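Antibiotic biosynthesis monooxygenase (Rhodospirillum rubrum, PDB 4HL9) probably acts as a monooxygenase of the antibiotic biosynthesis monooxygenase family, a small alpha-beta protein that pairs with a second copy of itself. Local coordinates at residues I27-I32 against P69-F74. Numbering follows the deposited sequence.
Sequences IAQDFI and PGHFVF
A28 and F74, and D30 and F72, are hydrogen-bonded pairs of two antiparallel strands; Q29–V73 and F31–H71 are the non-hydrogen-bonded pairs between them. F74 N gives A28 O a short bond of 2.7 Å, while A28 N reaches F74 O at 3.2 Å. D30 and F72 exchange a second pair of backbone bonds. I32 N donates to G70 O at 2.9 Å, at the corner the chain turns at P69 and G70.

The polar side-chain bond runs from H71 NE2 to Q29 OE1, 2.6 Å long. OE1 takes it on a lone pair in its carbonyl plane and lies almost in the imidazole plane; the bond is bent at hydrogen, 143°. H71 CG is anti to the backbone N (chi1 174°), which swings the ring across to Q29 and F31. H71 ND1 is hydrogen-bonded to D65 OD2, so both ring nitrogens are engaged and the ring's rotation is fixed.

The F31 ring lies over one face of this imidazole in an offset stack. The planes are 13° apart, and F31 CE1 sits 3.5 Å from H71 CD2. Farther along the same side of the sheet, past Q29, I27 CG2 meets V73 CG1 at 3.7 Å. The second subunit packs here, with its V73 on I27 and its V111 on H71.

The other face carries A28, D30, F72 and F74. A28 CB packs on F74 CB. D30 OD2 approaches the F74 ring at its edge, 3.8 Å from CE2, but its hydrogen bond is to Y44 OH. I32 CG1 touches the edge of the F72 ring. Helix 37-52 covers this side through L41, Y44 and L47.

The two strands are the central pair of a four-stranded antiparallel sheet, helices on one face and a partner subunit on the other, as in the ferredoxin-like dimers of this monooxygenase family.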
loop_
_atom_site.group_PDB
_atom_site.type_symbol
_atom_site.label_atom_id
_atom_site.label_comp_id
_atom_site.label_asym_id
_atom_site.label_seq_id
_atom_site.Cartn_x
_atom_site.Cartn_y
_atom_site.Cartn_z
ATOM N N ILE A 27 -2.212 3.946 2.944
ATOM C CA ILE A 27 -2.034 3.864 1.493
ATOM C C ILE A 27 -3.130 4.703 0.831
ATOM O O ILE A 27 -4.301 4.579 1.179
ATOM C CB ILE A 27 -2.093 2.413 1.002
ATOM C CG1 ILE A 27 -0.914 1.633 1.582
ATOM C CG2 ILE A 27 -2.072 2.355 -0.577
ATOM C CD1 ILE A 27 -1.085 0.113 1.437
ATOM N N ALA A 28 -2.716 5.543 -0.109
ATOM C CA ALA A 28 -3.581 6.401 -0.910
ATOM C C ALA A 28 -3.237 6.142 -2.361
ATOM O O ALA A 28 -2.042 6.010 -2.709
ATOM C CB ALA A 28 -3.314 7.841 -0.584
ATOM N N GLN A 29 -4.275 6.054 -3.189
ATOM C CA GLN A 29 -4.157 5.765 -4.606
ATOM C C GLN A 29 -4.893 6.814 -5.411
ATOM O O GLN A 29 -6.072 7.131 -5.124
ATOM C CB GLN A 29 -4.767 4.406 -4.922
ATOM C CG GLN A 29 -4.174 3.253 -4.116
ATOM C CD GLN A 29 -4.732 1.930 -4.549
ATOM O OE1 GLN A 29 -4.685 1.594 -5.734
ATOM N NE2 GLN A 29 -5.261 1.156 -3.591
ATOM N N ASP A 30 -4.199 7.339 -6.405
ATOM C CA ASP A 30 -4.775 8.278 -7.366
ATOM C C ASP A 30 -4.789 7.602 -8.742
ATOM O O ASP A 30 -3.867 6.830 -9.058
ATOM C CB ASP A 30 -3.913 9.514 -7.482
ATOM C CG ASP A 30 -3.888 10.375 -6.213
ATOM O OD1 ASP A 30 -4.717 10.202 -5.290
ATOM O OD2 ASP A 30 -3.029 11.267 -6.186
ATOM N N PHE A 31 -5.817 7.905 -9.533
ATOM C CA PHE A 31 -5.923 7.403 -10.917
ATOM C C PHE A 31 -6.012 8.609 -11.814
ATOM O O PHE A 31 -7.046 9.266 -11.865
ATOM C CB PHE A 31 -7.145 6.501 -11.068
ATOM C CG PHE A 31 -7.164 5.333 -10.093
ATOM C CD1 PHE A 31 -6.702 4.079 -10.485
ATOM C CD2 PHE A 31 -7.636 5.496 -8.797
ATOM C CE1 PHE A 31 -6.718 2.994 -9.599
ATOM C CE2 PHE A 31 -7.650 4.417 -7.891
ATOM C CZ PHE A 31 -7.192 3.172 -8.292
ATOM N N ILE A 32 -4.904 8.930 -12.461
ATOM C CA ILE A 32 -4.778 10.175 -13.218
ATOM C C ILE A 32 -5.040 9.893 -14.707
ATOM O O ILE A 32 -4.570 8.865 -15.223
ATOM C CB ILE A 32 -3.366 10.794 -13.037
ATOM C CG1 ILE A 32 -3.096 11.099 -11.542
ATOM C CG2 ILE A 32 -3.214 12.081 -13.873
ATOM C CD1 ILE A 32 -4.257 11.862 -10.886
ATOM N N PRO A 69 0.788 3.889 -15.886
ATOM C CA PRO A 69 1.687 5.005 -15.559
ATOM C C PRO A 69 0.974 6.196 -14.936
ATOM O O PRO A 69 1.636 7.151 -14.478
ATOM C CB PRO A 69 2.286 5.421 -16.901
ATOM C CG PRO A 69 1.914 4.359 -17.878
ATOM C CD PRO A 69 0.819 3.524 -17.313
ATOM N N GLY A 70 -0.348 6.134 -14.916
ATOM C CA GLY A 70 -1.158 7.146 -14.241
ATOM C C GLY A 70 -1.710 6.715 -12.898
ATOM O O GLY A 70 -2.457 7.468 -12.293
ATOM N N HIS A 71 -1.358 5.515 -12.429
ATOM C CA HIS A 71 -1.929 5.000 -11.165
ATOM C C HIS A 71 -0.827 5.191 -10.126
ATOM O O HIS A 71 0.173 4.463 -10.129
ATOM C CB HIS A 71 -2.395 3.529 -11.296
ATOM C CG HIS A 71 -2.862 2.892 -10.002
ATOM N ND1 HIS A 71 -2.888 1.525 -9.809
ATOM C CD2 HIS A 71 -3.300 3.434 -8.838
ATOM C CE1 HIS A 71 -3.335 1.249 -8.593
ATOM N NE2 HIS A 71 -3.584 2.391 -7.977
ATOM N N PHE A 72 -0.983 6.218 -9.284
ATOM C CA PHE A 72 0.067 6.566 -8.309
ATOM C C PHE A 72 -0.354 6.092 -6.948
ATOM O O PHE A 72 -1.533 6.185 -6.617
ATOM C CB PHE A 72 0.336 8.080 -8.290
ATOM C CG PHE A 72 0.948 8.582 -9.555
ATOM C CD1 PHE A 72 2.323 8.495 -9.760
ATOM C CD2 PHE A 72 0.139 9.098 -10.570
ATOM C CE1 PHE A 72 2.886 8.934 -10.936
ATOM C CE2 PHE A 72 0.692 9.539 -11.751
ATOM C CZ PHE A 72 2.071 9.461 -11.935
ATOM N N VAL A 73 0.619 5.637 -6.154
ATOM C CA VAL A 73 0.338 5.071 -4.836
ATOM C C VAL A 73 1.279 5.679 -3.798
ATOM O O VAL A 73 2.510 5.638 -3.954
ATOM C CB VAL A 73 0.429 3.531 -4.827
ATOM C CG1 VAL A 73 0.194 2.964 -3.402
ATOM C CG2 VAL A 73 -0.585 2.920 -5.814
ATOM N N PHE A 74 0.684 6.255 -2.761
ATOM C CA PHE A 74 1.417 6.784 -1.628
ATOM C C PHE A 74 1.448 5.719 -0.540
ATOM O O PHE A 74 0.451 5.059 -0.292
ATOM C CB PHE A 74 0.693 8.023 -1.058
ATOM C CG PHE A 74 0.756 9.238 -1.946
ATOM C CD1 PHE A 74 1.832 10.117 -1.869
ATOM C CD2 PHE A 74 -0.288 9.526 -2.824
ATOM C CE1 PHE A 74 1.888 11.253 -2.677
ATOM C CE2 PHE A 74 -0.257 10.669 -3.609
ATOM C CZ PHE A 74 0.830 11.524 -3.547
#